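Local coordinates for uncharacterized protein (Aeromonas hydrophila J-1, PDB 6R1J) that is a soluble component of a tripartite alpha-pore-forming toxin and probably acts with its two partner proteins to perforate target membranes, at residues Asn29-Val40 against Ala109-Leu120. The protein carries 3 engineered substitutions. Residues are numbered along the deposited sequence; the frame is centred on the assembly and turned at random.
Sequences NAVNIQQNVGEV and ANDRITQDNIAL
I33 fits as a knob into the hole formed by I113, D116, N117 and L120, a local instance of how helices 28-70 and 78-157 pack in this helical-bundle toxin component; the axes of 29-40 and 109-120 run antiparallel (158°) and come within 9.0 Å. A chi1 of -64° sets CG1 of I33 opposite its own carbonyl carbon, bringing it to 3.4 Å from D116 CB. The methyl CD1 of I33 runs on to 3.3 Å from OD1 of N117, an amide oxygen hydrogen-bonded to T204 on helix 163-236, and also meets L120. V37 CG1 meets I113 CD1 and V40 CG2 meets A109 CB, while helix 5-21 lies against both valines.

N36 marks the border of this packed side: its buried ND2 reaches A109 O at 2.9 Å, and a water joins it to D116 OD2. Beyond lies the wetter side. N32, its OD1 bonded to Q28, gives D116 OD1 an almost straight bond of 3.1 Å from ND2 (171°), arriving from above the carboxylate plane. At the exposed rim E39 OE1 and R112 NH2 stay 4.3 Å apart, beyond salt-bridge range. The buried amide is thus satisfied between the helices, whereas the outer charges do not pair directly.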
ATOM      1  N   ASN A  29      -3.657  10.201  19.290  1.00 34.19           N
ATOM      2  CA  ASN A  29      -3.990   8.770  19.030  1.00 32.12           C
ATOM      3  C   ASN A  29      -2.713   7.934  18.824  1.00 28.57           C
ATOM      4  O   ASN A  29      -2.782   6.742  19.199  1.00 34.36           O
ATOM      5  CB  ASN A  29      -4.985   8.571  17.890  1.00 31.31           C
ATOM      6  CG  ASN A  29      -6.344   9.167  18.198  1.00 30.95           C
ATOM      7  OD1 ASN A  29      -7.107   8.629  18.989  1.00 35.32           O
ATOM      8  ND2 ASN A  29      -6.644  10.263  17.555  1.00 32.36           N
ATOM      9  N   ALA A  30      -1.643   8.493  18.246  1.00 33.12           N
ATOM     10  CA  ALA A  30      -0.338   7.818  18.041  1.00 33.56           C
ATOM     11  C   ALA A  30       0.328   7.619  19.404  1.00 38.28           C
ATOM     12  O   ALA A  30       0.828   6.526  19.709  1.00 31.99           O
ATOM     13  CB  ALA A  30       0.525   8.619  17.124  1.00 35.19           C
ATOM     14  N   VAL A  31       0.289   8.645  20.249  1.00 34.25           N
ATOM     15  CA  VAL A  31       0.818   8.536  21.630  1.00 33.78           C
ATOM     16  C   VAL A  31       0.003   7.495  22.408  1.00 26.13           C
ATOM     17  O   VAL A  31       0.610   6.761  23.196  1.00 32.91           O
ATOM     18  CB  VAL A  31       0.856   9.906  22.333  1.00 34.91           C
ATOM     19  CG1 VAL A  31       1.358   9.755  23.753  1.00 34.44           C
ATOM     20  CG2 VAL A  31       1.746  10.863  21.581  1.00 35.19           C
ATOM     21  N   ASN A  32      -1.312   7.406  22.215  1.00 28.95           N
ATOM     22  CA  ASN A  32      -2.153   6.367  22.843  1.00 30.69           C
ATOM     23  C   ASN A  32      -1.600   4.966  22.521  1.00 35.85           C
ATOM     24  O   ASN A  32      -1.441   4.165  23.433  1.00 32.96           O
ATOM     25  CB  ASN A  32      -3.595   6.447  22.385  1.00 31.27           C
ATOM     26  CG  ASN A  32      -4.334   7.676  22.892  1.00 38.67           C
ATOM     27  OD1 ASN A  32      -3.790   8.463  23.670  1.00 32.87           O
ATOM     28  ND2 ASN A  32      -5.542   7.865  22.390  1.00 29.58           N
ATOM     29  N   ILE A  33      -1.266   4.709  21.261  1.00 35.28           N
ATOM     30  CA  ILE A  33      -0.767   3.368  20.811  1.00 33.00           C
ATOM     31  C   ILE A  33       0.629   3.151  21.389  1.00 31.80           C
ATOM     32  O   ILE A  33       0.926   2.013  21.809  1.00 31.26           O
ATOM     33  CB  ILE A  33      -0.755   3.301  19.267  1.00 31.26           C
ATOM     34  CG1 ILE A  33      -2.164   3.424  18.725  1.00 33.60           C
ATOM     35  CG2 ILE A  33      -0.074   2.033  18.781  1.00 37.17           C
ATOM     36  CD1 ILE A  33      -2.257   3.624  17.226  1.00 34.50           C
ATOM     37  N   GLN A  34       1.488   4.170  21.326  1.00 33.02           N
ATOM     38  CA  GLN A  34       2.887   4.087  21.843  1.00 32.72           C
ATOM     39  C   GLN A  34       2.836   3.650  23.308  1.00 34.47           C
ATOM     40  O   GLN A  34       3.635   2.757  23.725  1.00 36.46           O
ATOM     41  CB  GLN A  34       3.635   5.419  21.715  1.00 32.72           C
ATOM     42  CG  GLN A  34       4.044   5.767  20.278  1.00 37.86           C
ATOM     43  CD  GLN A  34       4.870   7.027  20.172  1.00 38.46           C
ATOM     44  OE1 GLN A  34       4.591   7.994  20.865  1.00 40.63           O
ATOM     45  NE2 GLN A  34       5.897   7.038  19.322  1.00 35.71           N
ATOM     46  N   GLN A  35       1.929   4.229  24.082  1.00 35.66           N
ATOM     47  CA  GLN A  35       1.840   3.896  25.527  1.00 36.31           C
ATOM     48  C   GLN A  35       1.310   2.461  25.672  1.00 37.81           C
ATOM     49  O   GLN A  35       1.803   1.742  26.511  1.00 33.23           O
ATOM     50  CB  GLN A  35       0.954   4.908  26.243  1.00 38.91           C
ATOM     51  CG  GLN A  35       1.627   6.273  26.326  1.00 49.33           C
ATOM     52  CD  GLN A  35       2.798   6.217  27.273  1.00 57.82           C
ATOM     53  OE1 GLN A  35       2.671   5.729  28.402  1.00 64.62           O
ATOM     54  NE2 GLN A  35       3.936   6.691  26.794  1.00 52.65           N
ATOM     55  N   ASN A  36       0.244   2.132  24.956  1.00 33.72           N
ATOM     56  CA  ASN A  36      -0.394   0.795  24.954  1.00 37.40           C
ATOM     57  C   ASN A  36       0.656  -0.273  24.610  1.00 37.76           C
ATOM     58  O   ASN A  36       0.813  -1.199  25.395  1.00 38.99           O
ATOM     59  CB  ASN A  36      -1.562   0.795  23.968  1.00 34.27           C
ATOM     60  CG  ASN A  36      -2.373  -0.474  23.958  1.00 33.06           C
ATOM     61  OD1 ASN A  36      -1.986  -1.461  24.577  1.00 35.86           O
ATOM     62  ND2 ASN A  36      -3.538  -0.414  23.325  1.00 32.97           N
ATOM     63  N   VAL A  37       1.352  -0.150  23.479  1.00 36.44           N
ATOM     64  CA  VAL A  37       2.313  -1.208  23.052  1.00 34.69           C
ATOM     65  C   VAL A  37       3.456  -1.291  24.062  1.00 38.16           C
ATOM     66  O   VAL A  37       3.979  -2.395  24.275  1.00 36.54           O
ATOM     67  CB  VAL A  37       2.831  -1.035  21.620  1.00 32.11           C
ATOM     68  CG1 VAL A  37       1.671  -1.121  20.651  1.00 30.84           C
ATOM     69  CG2 VAL A  37       3.677   0.187  21.386  1.00 32.10           C
ATOM     70  N   GLY A  38       3.892  -0.168  24.612  1.00 34.54           N
ATOM     71  CA  GLY A  38       4.908  -0.200  25.674  1.00 33.72           C
ATOM     72  C   GLY A  38       4.467  -1.084  26.828  1.00 36.59           C
ATOM     73  O   GLY A  38       5.302  -1.897  27.293  1.00 39.97           O
ATOM     74  N   GLU A  39       3.221  -0.922  27.279  1.00 37.11           N
ATOM     75  CA  GLU A  39       2.623  -1.700  28.396  1.00 40.35           C
ATOM     76  C   GLU A  39       2.450  -3.166  27.971  1.00 39.28           C
ATOM     77  O   GLU A  39       2.550  -4.037  28.820  1.00 39.10           O
ATOM     78  CB  GLU A  39       1.250  -1.159  28.794  1.00 45.75           C
ATOM     79  CG  GLU A  39       1.265   0.226  29.423  1.00 48.64           C
ATOM     80  CD  GLU A  39      -0.089   0.936  29.392  1.00 53.25           C
ATOM     81  OE1 GLU A  39      -1.067   0.396  28.790  1.00 49.95           O
ATOM     82  OE2 GLU A  39      -0.182   2.050  29.962  1.00 64.09           O
ATOM     83  N   VAL A  40       2.108  -3.432  26.714  1.00 37.71           N
ATOM     84  CA  VAL A  40       1.944  -4.834  26.221  1.00 37.23           C
ATOM     85  C   VAL A  40       3.296  -5.537  26.311  1.00 33.93           C
ATOM     86  O   VAL A  40       3.329  -6.652  26.807  1.00 36.75           O
ATOM     87  CB  VAL A  40       1.377  -4.879  24.792  1.00 32.99           C
ATOM     88  CG1 VAL A  40       1.461  -6.256  24.185  1.00 36.84           C
ATOM     89  CG2 VAL A  40      -0.064  -4.444  24.797  1.00 37.14           C
ATOM     90  N   ALA A 109      -6.308  -4.742  24.991  1.00 33.21           N
ATOM     91  CA  ALA A 109      -5.206  -3.907  24.502  1.00 34.79           C
ATOM     92  C   ALA A 109      -5.295  -3.792  22.969  1.00 38.35           C
ATOM     93  O   ALA A 109      -5.056  -2.675  22.425  1.00 32.05           O
ATOM     94  CB  ALA A 109      -3.875  -4.480  24.932  1.00 31.71           C
ATOM     95  N   ASN A 110      -5.517  -4.921  22.291  1.00 31.90           N
ATOM     96  CA  ASN A 110      -5.511  -4.944  20.804  1.00 31.44           C
ATOM     97  C   ASN A 110      -6.684  -4.095  20.288  1.00 30.68           C
ATOM     98  O   ASN A 110      -6.517  -3.363  19.314  1.00 29.35           O
ATOM     99  CB  ASN A 110      -5.583  -6.367  20.253  1.00 30.01           C
ATOM    100  CG  ASN A 110      -5.223  -6.434  18.787  1.00 30.24           C
ATOM    101  OD1 ASN A 110      -4.259  -5.810  18.335  1.00 32.75           O
ATOM    102  ND2 ASN A 110      -5.993  -7.203  18.051  1.00 37.35           N
ATOM    103  N   ASP A 111      -7.849  -4.214  20.896  1.00 32.73           N
ATOM    104  CA  ASP A 111      -9.050  -3.437  20.466  1.00 36.00           C
ATOM    105  C   ASP A 111      -8.791  -1.922  20.570  1.00 32.17           C
ATOM    106  O   ASP A 111      -9.300  -1.193  19.708  1.00 35.63           O
ATOM    107  CB  ASP A 111     -10.284  -3.856  21.266  1.00 34.64           C
ATOM    108  CG  ASP A 111     -10.783  -5.251  20.912  1.00 38.70           C
ATOM    109  OD1 ASP A 111     -10.267  -5.846  19.935  1.00 39.81           O
ATOM    110  OD2 ASP A 111     -11.627  -5.735  21.630  1.00 37.58           O
ATOM    111  N   ARG A 112      -8.033  -1.472  21.572  1.00 34.17           N
ATOM    112  CA  ARG A 112      -7.680  -0.036  21.759  1.00 36.41           C
ATOM    113  C   ARG A 112      -6.730   0.352  20.631  1.00 34.10           C
ATOM    114  O   ARG A 112      -6.857   1.469  20.088  1.00 32.76           O
ATOM    115  CB  ARG A 112      -7.127   0.265  23.160  1.00 35.00           C
ATOM    116  CG  ARG A 112      -8.171   0.220  24.270  1.00 37.34           C
ATOM    117  CD  ARG A 112      -7.681   0.883  25.550  1.00 39.09           C
ATOM    118  NE  ARG A 112      -6.301   0.516  25.906  1.00 41.00           N
ATOM    119  CZ  ARG A 112      -5.981  -0.561  26.641  1.00 44.17           C
ATOM    120  NH1 ARG A 112      -6.923  -1.376  27.075  1.00 47.83           N
ATOM    121  NH2 ARG A 112      -4.723  -0.831  26.942  1.00 41.55           N
ATOM    122  N   ILE A 113      -5.820  -0.534  20.241  1.00 28.75           N
ATOM    123  CA  ILE A 113      -4.941  -0.248  19.084  1.00 29.16           C
ATOM    124  C   ILE A 113      -5.816  -0.032  17.853  1.00 26.29           C
ATOM    125  O   ILE A 113      -5.603   0.974  17.164  1.00 31.52           O
ATOM    126  CB  ILE A 113      -3.876  -1.350  18.816  1.00 29.21           C
ATOM    127  CG1 ILE A 113      -3.001  -1.560  20.049  1.00 35.21           C
ATOM    128  CG2 ILE A 113      -3.100  -0.918  17.598  1.00 27.89           C
ATOM    129  CD1 ILE A 113      -1.825  -2.502  19.851  1.00 37.63           C
ATOM    130  N   THR A 114      -6.742  -0.924  17.578  1.00 31.82           N
ATOM    131  CA  THR A 114      -7.619  -0.808  16.373  1.00 35.59           C
ATOM    132  C   THR A 114      -8.395   0.530  16.384  1.00 33.91           C
ATOM    133  O   THR A 114      -8.455   1.212  15.356  1.00 31.12           O
ATOM    134  CB  THR A 114      -8.674  -1.906  16.377  1.00 35.06           C
ATOM    135  OG1 THR A 114      -8.005  -3.150  16.496  1.00 38.58           O
ATOM    136  CG2 THR A 114      -9.576  -1.882  15.164  1.00 38.68           C
ATOM    137  N   GLN A 115      -8.968   0.915  17.518  1.00 31.60           N
ATOM    138  CA  GLN A 115      -9.717   2.214  17.624  1.00 34.88           C
ATOM    139  C   GLN A 115      -8.772   3.394  17.378  1.00 30.02           C
ATOM    140  O   GLN A 115      -9.110   4.306  16.559  1.00 32.03           O
ATOM    141  CB  GLN A 115     -10.524   2.248  18.937  1.00 32.69           C
ATOM    142  CG  GLN A 115     -11.620   1.185  18.974  1.00 35.95           C
ATOM    143  CD  GLN A 115     -12.666   1.397  17.904  1.00 38.67           C
ATOM    144  OE1 GLN A 115     -13.041   2.525  17.606  1.00 39.03           O
ATOM    145  NE2 GLN A 115     -13.161   0.319  17.309  1.00 36.86           N
ATOM    146  N   ASP A 116      -7.572   3.403  17.961  1.00 29.60           N
ATOM    147  CA  ASP A 116      -6.604   4.486  17.728  1.00 30.63           C
ATOM    148  C   ASP A 116      -6.182   4.475  16.249  1.00 32.90           C
ATOM    149  O   ASP A 116      -5.995   5.555  15.641  1.00 29.96           O
ATOM    150  CB  ASP A 116      -5.453   4.418  18.729  1.00 33.63           C
ATOM    151  CG  ASP A 116      -5.848   4.888  20.132  1.00 39.46           C
ATOM    152  OD1 ASP A 116      -6.558   5.914  20.195  1.00 35.01           O
ATOM    153  OD2 ASP A 116      -5.431   4.231  21.140  1.00 34.14           O
ATOM    154  N   ASN A 117      -6.042   3.296  15.647  1.00 33.63           N
ATOM    155  CA  ASN A 117      -5.670   3.224  14.209  1.00 31.00           C
ATOM    156  C   ASN A 117      -6.750   3.880  13.343  1.00 25.60           C
ATOM    157  O   ASN A 117      -6.382   4.670  12.469  1.00 30.02           O
ATOM    158  CB  ASN A 117      -5.467   1.791  13.735  1.00 32.51           C
ATOM    159  CG  ASN A 117      -4.078   1.290  14.070  1.00 45.57           C
ATOM    160  OD1 ASN A 117      -3.224   2.066  14.507  1.00 43.17           O
ATOM    161  ND2 ASN A 117      -3.805   0.031  13.763  1.00 54.07           N
ATOM    162  N   ILE A 118      -7.997   3.496  13.539  1.00 31.40           N
ATOM    163  CA  ILE A 118      -9.142   4.103  12.808  1.00 34.50           C
ATOM    164  C   ILE A 118      -9.110   5.630  13.009  1.00 35.29           C
ATOM    165  O   ILE A 118      -9.206   6.360  12.008  1.00 35.49           O
ATOM    166  CB  ILE A 118     -10.437   3.422  13.264  1.00 38.87           C
ATOM    167  CG1 ILE A 118     -10.422   1.957  12.832  1.00 38.35           C
ATOM    168  CG2 ILE A 118     -11.659   4.142  12.726  1.00 39.28           C
ATOM    169  CD1 ILE A 118     -11.517   1.138  13.425  1.00 37.72           C
ATOM    170  N   ALA A 119      -8.943   6.117  14.248  1.00 35.22           N
ATOM    171  CA  ALA A 119      -8.878   7.573  14.566  1.00 33.52           C
ATOM    172  C   ALA A 119      -7.713   8.193  13.784  1.00 35.80           C
ATOM    173  O   ALA A 119      -7.886   9.255  13.192  1.00 32.83           O
ATOM    174  CB  ALA A 119      -8.757   7.810  16.066  1.00 33.06           C
ATOM    175  N   LEU A 120      -6.539   7.552  13.732  1.00 34.56           N
ATOM    176  CA  LEU A 120      -5.405   8.101  12.946  1.00 32.86           C
ATOM    177  C   LEU A 120      -5.733   8.153  11.443  1.00 30.33           C
ATOM    178  O   LEU A 120      -5.322   9.145  10.808  1.00 35.98           O
ATOM    179  CB  LEU A 120      -4.144   7.271  13.178  1.00 35.99           C
ATOM    180  CG  LEU A 120      -3.438   7.545  14.494  1.00 41.00           C
ATOM    181  CD1 LEU A 120      -2.253   6.593  14.647  1.00 44.69           C
ATOM    182  CD2 LEU A 120      -3.009   9.007  14.583  1.00 42.35           C
TER
HETATM  183  O   HOH W   1      -3.839   2.119  21.980  1.00 32.25           O
HETATM  184  O   HOH W   2      -2.774   1.549  27.321  1.00 50.05           O